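Local coordinates for protein esterase E25 (PDB 4Q05) that probably hydrolyses carboxylic esters as a dimeric alpha/beta hydrolase of the bacterial hormone-sensitive lipase family, at residues A[45-48]-A[54-57]; A[150-155]-A[203-208]; A[236-241]-A[308-313]; A[244-249]-A[257-262]; A[333-338]-A[346-351]. All coordinates share one frame; numbering follows the deposited sequence.

How the contacts relate
Read from the N terminus, contact 1 closes a short turn between strand 37-44 and helix 52-59, touching the second subunit. Contact 2 closes a longer loop inside the hydrolase fold, tying helix 151-160 to the end of strand 200-205. Contact 3 then joins the loop after strand 229-235 to helix 305-317, and contact 4, between helix 244-248 and the loop following it, is nested within that span. Contact 5 folds the loop after strand 322-327 onto helix 342-358. None of the loops cross. Contacts 3 and 4 meet through tyrosine hydroxyls, contacts 2 and 5 through Glu-152 and Tyr-335, and contacts 2 and 3 through Ser-206 and Gly-236.

Contact 1: A[45-48]-A[54-57]; sequences PAPS and LYNI
Ala-46 places its methyl over one face of the Tyr-55 ring, a CH-pi contact in which CB lies 3.8 Å from the ring centroid of Tyr-55 and 27° off its normal. The methyl is displaced toward the rim, and its closest ring atom is CE2 of Tyr-55, 3.4 Å from Ala-46 CB. The ring reaches across to the loop because CG of Tyr-55 stands anti to the backbone N (chi1 -179°), which carries the phenol away from its own helix.

Packing at the ring's edge involves the backbone. The carbonyl O of Pro-47 approaches CD2 of Tyr-55 at 3.2 Å near the ring plane, and Ser-48 N comes to the same edge, with OG of Ser-48 alongside at 3.7 Å from CE2 of Tyr-55. The pyrrolidine of Pro-47 adds a looser apolar touch.

No direct hydrogen bond crosses the contact; one water does the polar work. It donates to Ala-46 O at 2.6 Å and also pairs with Tyr-55 OH at 3.1 Å, joining the tip of the phenol to the loop backbone.

The loop thus folds back from strand 37-44 onto helix 52-59, where Ala-46 and Pro-47 also touch Ile-58 further along. Pro-45 and Pro-47 also pack on Tyr-247 and Asp-244, respectively, of helix 244-248 of the second subunit.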
# COMPACT_ATOMS: atom_id res chain seq x y z
N PRO A 45 17.21 -9.53 -2.88
CA PRO A 45 18.18 -9.08 -1.88
C PRO A 45 17.47 -8.46 -0.69
O PRO A 45 16.31 -8.03 -0.81
CB PRO A 45 18.98 -8.01 -2.63
CG PRO A 45 18.02 -7.46 -3.62
CD PRO A 45 17.19 -8.64 -4.06
N ALA A 46 18.15 -8.39 0.45
CA ALA A 46 17.62 -7.69 1.60
C ALA A 46 17.35 -6.24 1.17
O ALA A 46 18.04 -5.71 0.32
CB ALA A 46 18.60 -7.75 2.76
N PRO A 47 16.31 -5.62 1.74
CA PRO A 47 15.93 -4.30 1.21
C PRO A 47 16.65 -3.14 1.89
O PRO A 47 16.34 -2.81 3.03
CB PRO A 47 14.43 -4.24 1.52
CG PRO A 47 14.28 -5.06 2.76
CD PRO A 47 15.34 -6.15 2.71
N SER A 48 17.60 -2.53 1.20
CA SER A 48 18.31 -1.38 1.75
C SER A 48 17.37 -0.22 1.97
O SER A 48 17.72 0.74 2.65
CB SER A 48 19.43 -0.94 0.81
OG SER A 48 20.33 -2.00 0.61
N LEU A 54 15.29 -3.67 10.25
CA LEU A 54 14.53 -4.62 9.43
C LEU A 54 15.43 -5.27 8.39
O LEU A 54 15.36 -6.48 8.14
CB LEU A 54 13.34 -3.92 8.76
CG LEU A 54 12.48 -4.84 7.90
CD1 LEU A 54 11.96 -5.99 8.74
CD2 LEU A 54 11.33 -4.07 7.25
N TYR A 55 16.29 -4.46 7.78
CA TYR A 55 17.27 -4.98 6.85
C TYR A 55 18.08 -6.12 7.49
O TYR A 55 18.31 -7.17 6.88
CB TYR A 55 18.21 -3.87 6.41
CG TYR A 55 19.25 -4.33 5.41
CD1 TYR A 55 20.46 -4.87 5.84
CD2 TYR A 55 19.03 -4.22 4.04
CE1 TYR A 55 21.43 -5.29 4.94
CE2 TYR A 55 20.00 -4.64 3.13
CZ TYR A 55 21.19 -5.18 3.58
OH TYR A 55 22.15 -5.59 2.69
N ASN A 56 18.52 -5.91 8.73
CA ASN A 56 19.31 -6.95 9.40
C ASN A 56 18.48 -8.20 9.72
O ASN A 56 18.94 -9.32 9.53
CB ASN A 56 20.01 -6.39 10.64
CG ASN A 56 21.14 -5.44 10.28
OD1 ASN A 56 21.77 -5.59 9.23
ND2 ASN A 56 21.40 -4.45 11.14
N ILE A 57 17.25 -7.99 10.18
CA ILE A 57 16.36 -9.12 10.41
C ILE A 57 16.20 -9.94 9.13
O ILE A 57 16.37 -11.16 9.13
CB ILE A 57 14.97 -8.65 10.87
CG1 ILE A 57 15.04 -8.15 12.31
CG2 ILE A 57 13.96 -9.79 10.75
CD1 ILE A 57 13.71 -7.63 12.83
O HOH W 1 20.64 -5.85 -0.05

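Contact 2: A[150-155]-A[203-208]; sequences TIEAIV and GGSSGG
The hydroxyl of Ser-205 donates to the carboxylate of Glu-152, with OG of Ser-205 and OE1 of Glu-152 2.8 Å apart. That oxygen sits too close to another atom in the model, and its exact place, with the fine geometry of this bond, is therefore less sure. The other carboxylate oxygen, OE2, pairs with the phenol hydroxyl of Tyr-335; if OE1 is placed correctly, the carboxylate has a hydroxyl partner at each oxygen, which would probably steady its negative charge.

Glu-152 reaches the strand by stretching out: CG lies anti to the backbone N (chi1 180°) and the chain runs on extended to the carboxylate, which reaches from helix 151-160 to the end of strand 200-205. Ser-205 meets it with more than its oxygen, since CB of Ser-205 packs 3.5 Å from OE2 of Glu-152.

These partners frame the end of strand 200-205, where the sequence Gly-204, Ser-205, Ser-206, Gly-207, Gly-208 fits the GxSxG nucleophile elbow of alpha/beta hydrolases. Ser-206, at the sharp strand-to-helix turn, has positive phi (46°), as expected of the strained nucleophile in this motif, and is probably the catalytic serine; its side chain touches His-332. Ser-205 stands immediately before it and is the residue tied to the helix by the glutamate.

Beside that bond, Gly-204 passes the carboxylate with CA 4.0 Å from OE1 of Glu-152, while its backbone is hydrogen-bonded to Phe-231 and Gly-233 of strand 229-235.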
# COMPACT_ATOMS: atom_id res chain seq x y z
N THR A 150 -0.89 -12.80 23.30
CA THR A 150 -0.72 -11.46 23.85
C THR A 150 0.44 -10.65 23.26
O THR A 150 0.55 -9.45 23.52
CB THR A 150 -0.55 -11.48 25.39
OG1 THR A 150 0.58 -12.28 25.74
CG2 THR A 150 -1.82 -12.04 26.06
N ILE A 151 1.30 -11.28 22.46
CA ILE A 151 2.44 -10.54 21.91
C ILE A 151 2.02 -9.26 21.19
O ILE A 151 2.47 -8.17 21.55
CB ILE A 151 3.30 -11.41 20.98
CG1 ILE A 151 3.87 -12.59 21.76
CG2 ILE A 151 4.44 -10.59 20.37
CD1 ILE A 151 4.60 -13.61 20.90
N GLU A 152 1.14 -9.36 20.21
CA GLU A 152 0.76 -8.16 19.48
C GLU A 152 0.04 -7.15 20.38
O GLU A 152 0.15 -5.93 20.18
CB GLU A 152 -0.08 -8.50 18.25
CG GLU A 152 -0.51 -7.28 17.45
CD GLU A 152 -1.38 -7.65 16.25
OE1 GLU A 152 -2.19 -8.60 16.35
OE2 GLU A 152 -1.25 -6.98 15.21
N ALA A 153 -0.72 -7.65 21.35
CA ALA A 153 -1.43 -6.80 22.30
C ALA A 153 -0.44 -6.00 23.12
O ALA A 153 -0.66 -4.84 23.44
CB ALA A 153 -2.28 -7.65 23.23
N ILE A 154 0.64 -6.66 23.51
CA ILE A 154 1.69 -5.99 24.27
C ILE A 154 2.32 -4.87 23.43
O ILE A 154 2.56 -3.76 23.93
CB ILE A 154 2.75 -7.01 24.70
CG1 ILE A 154 2.16 -7.98 25.72
CG2 ILE A 154 4.00 -6.30 25.26
CD1 ILE A 154 2.98 -9.26 25.88
N VAL A 155 2.55 -5.15 22.15
CA VAL A 155 3.14 -4.16 21.26
C VAL A 155 2.21 -2.97 21.08
O VAL A 155 2.62 -1.81 21.18
CB VAL A 155 3.43 -4.73 19.86
CG1 VAL A 155 3.82 -3.61 18.92
CG2 VAL A 155 4.51 -5.79 19.93
N GLY A 203 -9.48 -4.50 17.14
CA GLY A 203 -8.87 -5.16 16.02
C GLY A 203 -7.64 -5.95 16.34
O GLY A 203 -7.37 -6.29 17.48
N GLY A 204 -6.90 -6.27 15.28
CA GLY A 204 -5.74 -7.13 15.41
C GLY A 204 -5.35 -7.57 14.03
O GLY A 204 -5.45 -6.81 13.07
N SER A 205 -4.94 -8.83 13.90
CA SER A 205 -4.26 -9.25 12.69
C SER A 205 -4.74 -10.60 12.23
O SER A 205 -5.36 -11.35 12.98
CB SER A 205 -2.76 -9.26 12.95
OG SER A 205 -2.47 -10.13 14.03
N SER A 206 -4.47 -10.90 10.96
CA SER A 206 -4.78 -12.21 10.41
C SER A 206 -6.18 -12.69 10.79
O SER A 206 -7.17 -12.03 10.51
CB SER A 206 -3.74 -13.23 10.89
OG SER A 206 -3.87 -14.43 10.15
N GLY A 207 -6.23 -13.86 11.44
CA GLY A 207 -7.50 -14.47 11.79
C GLY A 207 -8.34 -13.63 12.73
O GLY A 207 -9.56 -13.61 12.62
N GLY A 208 -7.68 -12.95 13.67
CA GLY A 208 -8.38 -12.09 14.61
C GLY A 208 -8.98 -10.88 13.89
O GLY A 208 -10.09 -10.45 14.20

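Contact 3: A[236-241]-A[308-313]; sequences GADMSK and TVRTHI. With NA (sodium ion), chain C.
Asp-238 receives Arg-310 in a salt bridge that spends two nitrogens on one oxygen: NH1 of Arg-310 lies 2.8 Å from OD2 of Asp-238, and NH2 of Arg-310 lies 3.1 Å from that OD2. The oxygen sits in the guanidinium plane, yet the two flat groups are turned 66° apart, and OD2 is met on its anti side. A bend at chi3 (63°) brings the arginine end-on to the acid.

OD1 of Asp-238 is occupied separately: Ser-240 donates to it from N at 3.0 Å and from OG at 2.6 Å, fixing the carboxylate's rotation. The tightest packing is Ala-237 CB against Thr-311 OG1, 3.0 Å apart; that hydroxyl bonds to Ala-307 O within its own helix.

By contrast, the loop's far end is looser: Lys-241 is partly exposed and runs away from the helix to a salt bridge with Asp-260. On the helix's other flank, ND1 of His-312 and Val-326 O of the second subunit bind a sodium ion. The bond from Ser-240 N closes an Asx turn at Asp-238, on the loop after strand 229-235 of the alpha/beta hydrolase fold.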
# COMPACT_ATOMS: atom_id res chain seq x y z
N GLY A 236 -6.81 -11.36 7.55
CA GLY A 236 -7.16 -12.52 6.78
C GLY A 236 -8.52 -12.26 6.19
O GLY A 236 -9.48 -12.92 6.53
N ALA A 237 -8.59 -11.24 5.36
CA ALA A 237 -9.86 -10.73 4.86
C ALA A 237 -10.46 -11.61 3.76
O ALA A 237 -11.68 -11.72 3.63
CB ALA A 237 -9.70 -9.29 4.37
N ASP A 238 -9.61 -12.22 2.95
CA ASP A 238 -10.05 -13.19 1.94
C ASP A 238 -9.19 -14.43 2.05
O ASP A 238 -8.01 -14.40 1.69
CB ASP A 238 -9.92 -12.59 0.53
CG ASP A 238 -10.43 -13.53 -0.56
OD1 ASP A 238 -10.72 -14.71 -0.26
OD2 ASP A 238 -10.53 -13.07 -1.72
N MET A 239 -9.76 -15.51 2.56
CA MET A 239 -8.97 -16.73 2.78
C MET A 239 -9.12 -17.78 1.68
O MET A 239 -8.59 -18.87 1.80
CB MET A 239 -9.25 -17.34 4.15
CG MET A 239 -9.02 -16.37 5.32
SD MET A 239 -7.43 -15.49 5.23
CE MET A 239 -6.26 -16.85 5.11
N SER A 240 -9.86 -17.46 0.62
CA SER A 240 -9.74 -18.24 -0.60
C SER A 240 -8.38 -17.86 -1.15
O SER A 240 -7.80 -16.87 -0.71
CB SER A 240 -10.84 -17.90 -1.62
OG SER A 240 -10.71 -16.57 -2.09
N LYS A 241 -7.87 -18.62 -2.11
CA LYS A 241 -6.58 -18.28 -2.67
C LYS A 241 -6.80 -17.24 -3.77
O LYS A 241 -6.51 -17.47 -4.95
CB LYS A 241 -5.83 -19.51 -3.18
CG LYS A 241 -4.33 -19.27 -3.26
CD LYS A 241 -3.57 -20.49 -3.72
CE LYS A 241 -2.08 -20.17 -3.85
NZ LYS A 241 -1.33 -21.35 -4.36
N THR A 308 -5.02 -7.14 2.32
CA THR A 308 -5.01 -5.89 3.05
C THR A 308 -5.44 -4.71 2.18
O THR A 308 -6.33 -3.93 2.54
CB THR A 308 -3.62 -5.60 3.64
OG1 THR A 308 -3.22 -6.72 4.45
CG2 THR A 308 -3.65 -4.31 4.50
N VAL A 309 -4.80 -4.58 1.03
CA VAL A 309 -5.04 -3.42 0.19
C VAL A 309 -6.40 -3.53 -0.49
O VAL A 309 -7.05 -2.52 -0.76
CB VAL A 309 -3.92 -3.19 -0.85
CG1 VAL A 309 -2.56 -3.06 -0.14
CG2 VAL A 309 -3.88 -4.29 -1.90
N ARG A 310 -6.84 -4.76 -0.74
CA ARG A 310 -8.19 -4.99 -1.26
C ARG A 310 -9.19 -4.54 -0.22
O ARG A 310 -10.20 -3.94 -0.56
CB ARG A 310 -8.42 -6.46 -1.61
CG ARG A 310 -7.72 -6.90 -2.90
CD ARG A 310 -7.81 -8.40 -3.06
NE ARG A 310 -9.20 -8.83 -3.19
CZ ARG A 310 -9.64 -10.06 -2.97
NH1 ARG A 310 -8.80 -11.01 -2.58
NH2 ARG A 310 -10.92 -10.34 -3.11
N THR A 311 -8.90 -4.79 1.05
CA THR A 311 -9.82 -4.37 2.10
C THR A 311 -9.81 -2.84 2.24
O THR A 311 -10.85 -2.22 2.37
CB THR A 311 -9.50 -5.02 3.45
OG1 THR A 311 -9.66 -6.45 3.35
CG2 THR A 311 -10.43 -4.48 4.52
N HIS A 312 -8.62 -2.26 2.22
CA HIS A 312 -8.48 -0.82 2.32
C HIS A 312 -9.28 -0.14 1.21
O HIS A 312 -9.99 0.84 1.44
CB HIS A 312 -7.01 -0.39 2.21
CG HIS A 312 -6.82 1.09 2.10
ND1 HIS A 312 -6.49 1.72 0.92
CD2 HIS A 312 -6.95 2.07 3.03
CE1 HIS A 312 -6.40 3.02 1.13
NE2 HIS A 312 -6.69 3.26 2.40
N ILE A 313 -9.16 -0.68 0.00
CA ILE A 313 -9.80 -0.07 -1.15
C ILE A 313 -11.30 -0.23 -1.02
O ILE A 313 -12.05 0.71 -1.26
CB ILE A 313 -9.29 -0.67 -2.49
CG1 ILE A 313 -7.85 -0.21 -2.75
CG2 ILE A 313 -10.18 -0.23 -3.66
CD1 ILE A 313 -7.70 1.35 -2.82
NA NA C . -4.98 0.34 -0.92

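Contact 4: A[244-249]-A[257-262]; sequences DSYYIN and VTYDGF
Tyr-259 points an edge of its ring at the face of Tyr-246, a T-shaped pair with the planes 69° apart and the centroids of the Tyr-246 and Tyr-259 rings separated by 5.0 Å. CD1 of Tyr-259 leads, standing 3.5 Å from CE1 of Tyr-246 and toward the rim of that ring rather than over its middle. The approach follows from chi1 of Tyr-259 (178°), which swings its ring out toward helix 244-248.

Both phenols end on the loop 236-241: Tyr-246 OH bonds to Asp-238 O, and Tyr-259 OH to Met-239 O, so each ring is fixed at its tip as well as against its neighbour. An alanine in place of Tyr-246 is likely to leave the Tyr-259 edge without its partner face and Asp-238 O without this donor.

Between the backbones, one water forms a bridge, donating to Tyr-246 O at 2.8 Å and accepting from Tyr-259 N at the same distance. Close by, the loop is shaped from within: Thr-258 OG1 accepts from Asp-260 N at 3.3 Å, an ST turn that leads toward Gly-261, the N-cap residue of helix 262-271.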
# COMPACT_ATOMS: atom_id res chain seq x y z
N ASP A 244 -3.23 -11.37 -5.56
CA ASP A 244 -1.91 -11.39 -6.17
C ASP A 244 -0.83 -11.86 -5.21
O ASP A 244 0.02 -12.68 -5.56
CB ASP A 244 -1.55 -9.99 -6.68
CG ASP A 244 -2.00 -9.73 -8.11
OD1 ASP A 244 -2.63 -10.62 -8.71
OD2 ASP A 244 -1.71 -8.63 -8.63
N SER A 245 -0.84 -11.32 -3.99
CA SER A 245 0.26 -11.59 -3.07
C SER A 245 0.37 -13.06 -2.69
O SER A 245 1.46 -13.55 -2.39
CB SER A 245 0.17 -10.70 -1.82
OG SER A 245 -1.06 -10.88 -1.11
N TYR A 246 -0.75 -13.77 -2.68
CA TYR A 246 -0.70 -15.23 -2.47
C TYR A 246 0.23 -15.88 -3.49
O TYR A 246 0.88 -16.88 -3.21
CB TYR A 246 -2.09 -15.85 -2.61
CG TYR A 246 -2.97 -15.73 -1.39
CD1 TYR A 246 -2.48 -16.00 -0.12
CD2 TYR A 246 -4.31 -15.39 -1.52
CE1 TYR A 246 -3.30 -15.93 1.00
CE2 TYR A 246 -5.14 -15.31 -0.40
CZ TYR A 246 -4.62 -15.58 0.85
OH TYR A 246 -5.43 -15.50 1.95
N TYR A 247 0.28 -15.31 -4.69
CA TYR A 247 1.06 -15.90 -5.78
C TYR A 247 2.42 -15.22 -5.91
O TYR A 247 3.46 -15.88 -5.94
CB TYR A 247 0.26 -15.85 -7.09
CG TYR A 247 -1.06 -16.59 -6.96
CD1 TYR A 247 -1.15 -17.95 -7.25
CD2 TYR A 247 -2.20 -15.94 -6.54
CE1 TYR A 247 -2.36 -18.64 -7.12
CE2 TYR A 247 -3.40 -16.61 -6.40
CZ TYR A 247 -3.48 -17.95 -6.70
OH TYR A 247 -4.70 -18.60 -6.55
N ILE A 248 2.40 -13.90 -5.94
CA ILE A 248 3.62 -13.13 -6.06
C ILE A 248 4.54 -13.32 -4.87
O ILE A 248 5.77 -13.42 -5.02
CB ILE A 248 3.30 -11.63 -6.20
CG1 ILE A 248 2.46 -11.38 -7.47
CG2 ILE A 248 4.59 -10.81 -6.21
CD1 ILE A 248 2.12 -9.90 -7.71
N ASN A 249 3.97 -13.34 -3.67
CA ASN A 249 4.81 -13.43 -2.47
C ASN A 249 4.94 -14.86 -1.94
O ASN A 249 5.45 -15.09 -0.85
CB ASN A 249 4.32 -12.46 -1.38
CG ASN A 249 4.68 -11.03 -1.71
OD1 ASN A 249 5.59 -10.79 -2.49
ND2 ASN A 249 3.98 -10.07 -1.10
N VAL A 257 4.93 -17.99 4.39
CA VAL A 257 5.61 -18.67 3.28
C VAL A 257 4.73 -18.98 2.07
O VAL A 257 5.04 -18.57 0.96
CB VAL A 257 6.33 -19.98 3.72
CG1 VAL A 257 7.15 -20.51 2.58
CG2 VAL A 257 7.23 -19.74 4.93
N THR A 258 3.66 -19.73 2.29
CA THR A 258 2.79 -20.14 1.20
C THR A 258 1.38 -20.41 1.71
O THR A 258 1.18 -20.75 2.88
CB THR A 258 3.33 -21.40 0.47
OG1 THR A 258 2.49 -21.72 -0.63
CG2 THR A 258 3.38 -22.59 1.42
N TYR A 259 0.40 -20.23 0.84
CA TYR A 259 -0.98 -20.54 1.15
C TYR A 259 -1.17 -22.05 1.20
O TYR A 259 -1.94 -22.56 2.01
CB TYR A 259 -1.87 -19.96 0.07
CG TYR A 259 -3.35 -20.24 0.23
CD1 TYR A 259 -4.16 -19.36 0.93
CD2 TYR A 259 -3.93 -21.37 -0.34
CE1 TYR A 259 -5.52 -19.61 1.07
CE2 TYR A 259 -5.28 -21.62 -0.21
CZ TYR A 259 -6.07 -20.74 0.51
OH TYR A 259 -7.42 -20.97 0.65
N ASP A 260 -0.45 -22.76 0.33
CA ASP A 260 -0.65 -24.20 0.15
C ASP A 260 -0.18 -24.97 1.36
O ASP A 260 0.78 -24.59 2.01
CB ASP A 260 0.11 -24.72 -1.08
CG ASP A 260 -0.21 -23.94 -2.35
OD1 ASP A 260 -1.36 -23.46 -2.50
OD2 ASP A 260 0.70 -23.83 -3.19
N GLY A 261 -0.86 -26.08 1.64
CA GLY A 261 -0.52 -26.90 2.78
C GLY A 261 -1.22 -26.41 4.04
O GLY A 261 -2.46 -26.39 4.12
N PHE A 262 -0.43 -26.00 5.02
CA PHE A 262 -0.95 -25.65 6.33
C PHE A 262 -2.02 -24.56 6.31
O PHE A 262 -3.10 -24.72 6.88
CB PHE A 262 0.17 -25.24 7.28
CG PHE A 262 -0.34 -24.87 8.64
CD1 PHE A 262 -0.69 -25.86 9.54
CD2 PHE A 262 -0.52 -23.55 8.99
CE1 PHE A 262 -1.19 -25.52 10.79
CE2 PHE A 262 -1.02 -23.21 10.23
CZ PHE A 262 -1.35 -24.21 11.14
O HOH W 2 0.86 -19.28 -1.77

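Contact 5: A[333-338]-A[346-351]; sequences GDYAVD and HAFAEL
This is a buried aromatic contact of the alpha/beta hydrolase fold, where the loop after strand 322-327 meets helix 342-358 through Tyr-335 and Phe-348; Tyr-335 also touches Phe-231 and Thr-234 of strand 229-235 and Ile-297 of strand 294-299. The two side chains cross at about a right angle. CZ of Phe-348 comes to the edge of the Tyr-335 ring, near its plane, with CD1 of Tyr-335 3.9 Å away, an apolar edge contact in which neither ring lies over the other.

Phe-348 serves a second partner with the same end. The carbonyl O of Tyr-335 meets its edge in the ring plane, 3.4 Å from CE2 of Phe-348, while Ala-336 adds its methyl at 4.3 Å between Ala-336 CB and CZ of Phe-348. That carbonyl also accepts a hydrogen bond from Thr-344 OG1, which leaves the phenyl edge as a supplementary neighbour.

In Tyr-335, whose hydroxyl pairs with Glu-152 OE2, CG lies between backbone N and carbonyl carbon (chi1 55°), setting one ring face against Gly-333 C. Phe-348 also packs on Val-155, Ile-156 and Leu-159, so the phenyl sits between its own helix, the 333-338 loop and helix 151-160.

A serine in place of Phe-348 would probably open a gap beside the Tyr-335 ring and let it shift.

Since no hydrogen bond crosses between the segments, the contact rests on van der Waals fit, with the ring's weakly positive C-H rim facing the electron-rich carbonyl oxygen.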
# COMPACT_ATOMS: atom_id res chain seq x y z
N GLY A 333 2.75 -9.81 9.56
CA GLY A 333 2.96 -9.61 10.99
C GLY A 333 4.30 -9.01 11.40
O GLY A 333 4.52 -8.80 12.59
N ASP A 334 5.18 -8.71 10.44
CA ASP A 334 6.52 -8.25 10.76
C ASP A 334 6.54 -6.86 11.38
O ASP A 334 7.59 -6.40 11.84
CB ASP A 334 7.43 -8.24 9.52
CG ASP A 334 8.03 -9.59 9.24
OD1 ASP A 334 7.99 -10.46 10.14
OD2 ASP A 334 8.56 -9.78 8.12
N TYR A 335 5.40 -6.17 11.36
CA TYR A 335 5.32 -4.82 11.90
C TYR A 335 5.24 -4.85 13.41
O TYR A 335 5.29 -3.81 14.06
CB TYR A 335 4.08 -4.10 11.34
CG TYR A 335 2.81 -4.87 11.59
CD1 TYR A 335 2.18 -4.82 12.82
CD2 TYR A 335 2.25 -5.66 10.59
CE1 TYR A 335 1.02 -5.54 13.06
CE2 TYR A 335 1.09 -6.37 10.82
CZ TYR A 335 0.48 -6.31 12.05
OH TYR A 335 -0.67 -7.03 12.28
N ALA A 336 5.10 -6.04 13.98
CA ALA A 336 4.91 -6.19 15.42
C ALA A 336 5.78 -7.31 15.97
O ALA A 336 5.35 -8.05 16.85
CB ALA A 336 3.46 -6.44 15.74
N VAL A 337 6.99 -7.43 15.44
CA VAL A 337 7.88 -8.52 15.83
C VAL A 337 9.13 -7.98 16.53
O VAL A 337 9.69 -8.62 17.41
CB VAL A 337 8.28 -9.36 14.60
CG1 VAL A 337 9.60 -10.07 14.83
CG2 VAL A 337 7.17 -10.37 14.27
N ASP A 338 9.56 -6.78 16.16
CA ASP A 338 10.70 -6.16 16.81
C ASP A 338 10.38 -4.72 17.16
O ASP A 338 10.24 -3.87 16.27
CB ASP A 338 11.93 -6.23 15.91
CG ASP A 338 13.20 -5.75 16.61
OD1 ASP A 338 13.14 -4.77 17.39
OD2 ASP A 338 14.25 -6.36 16.36
N HIS A 346 7.13 3.70 14.03
CA HIS A 346 6.33 4.63 13.25
C HIS A 346 4.88 4.14 13.18
O HIS A 346 3.93 4.89 13.45
CB HIS A 346 6.91 4.75 11.84
CG HIS A 346 6.03 5.52 10.90
ND1 HIS A 346 5.50 6.74 11.21
CD2 HIS A 346 5.62 5.23 9.64
CE1 HIS A 346 4.78 7.18 10.19
NE2 HIS A 346 4.84 6.28 9.23
N ALA A 347 4.72 2.87 12.84
CA ALA A 347 3.39 2.31 12.64
C ALA A 347 2.50 2.58 13.85
O ALA A 347 1.34 2.99 13.73
CB ALA A 347 3.50 0.83 12.38
N PHE A 348 3.04 2.34 15.04
CA PHE A 348 2.22 2.44 16.23
C PHE A 348 2.13 3.86 16.77
O PHE A 348 1.16 4.22 17.43
CB PHE A 348 2.67 1.41 17.26
CG PHE A 348 2.34 0.01 16.83
CD1 PHE A 348 1.03 -0.43 16.86
CD2 PHE A 348 3.31 -0.81 16.29
CE1 PHE A 348 0.70 -1.71 16.42
CE2 PHE A 348 3.00 -2.09 15.85
CZ PHE A 348 1.69 -2.53 15.91
N ALA A 349 3.11 4.69 16.44
CA ALA A 349 2.92 6.12 16.64
C ALA A 349 1.75 6.63 15.77
O ALA A 349 0.91 7.40 16.23
CB ALA A 349 4.20 6.89 16.35
N GLU A 350 1.67 6.16 14.53
CA GLU A 350 0.53 6.47 13.67
C GLU A 350 -0.77 5.91 14.26
O GLU A 350 -1.79 6.59 14.24
CB GLU A 350 0.75 5.93 12.25
CG GLU A 350 1.91 6.60 11.49
CD GLU A 350 1.56 7.98 10.94
OE1 GLU A 350 0.40 8.44 11.08
OE2 GLU A 350 2.46 8.61 10.35
N LEU A 351 -0.74 4.68 14.77
CA LEU A 351 -1.94 4.11 15.37
C LEU A 351 -2.37 5.00 16.52
O LEU A 351 -3.55 5.36 16.64
CB LEU A 351 -1.69 2.68 15.87
CG LEU A 351 -2.92 2.02 16.52
CD1 LEU A 351 -4.12 2.10 15.58
CD2 LEU A 351 -2.65 0.57 16.94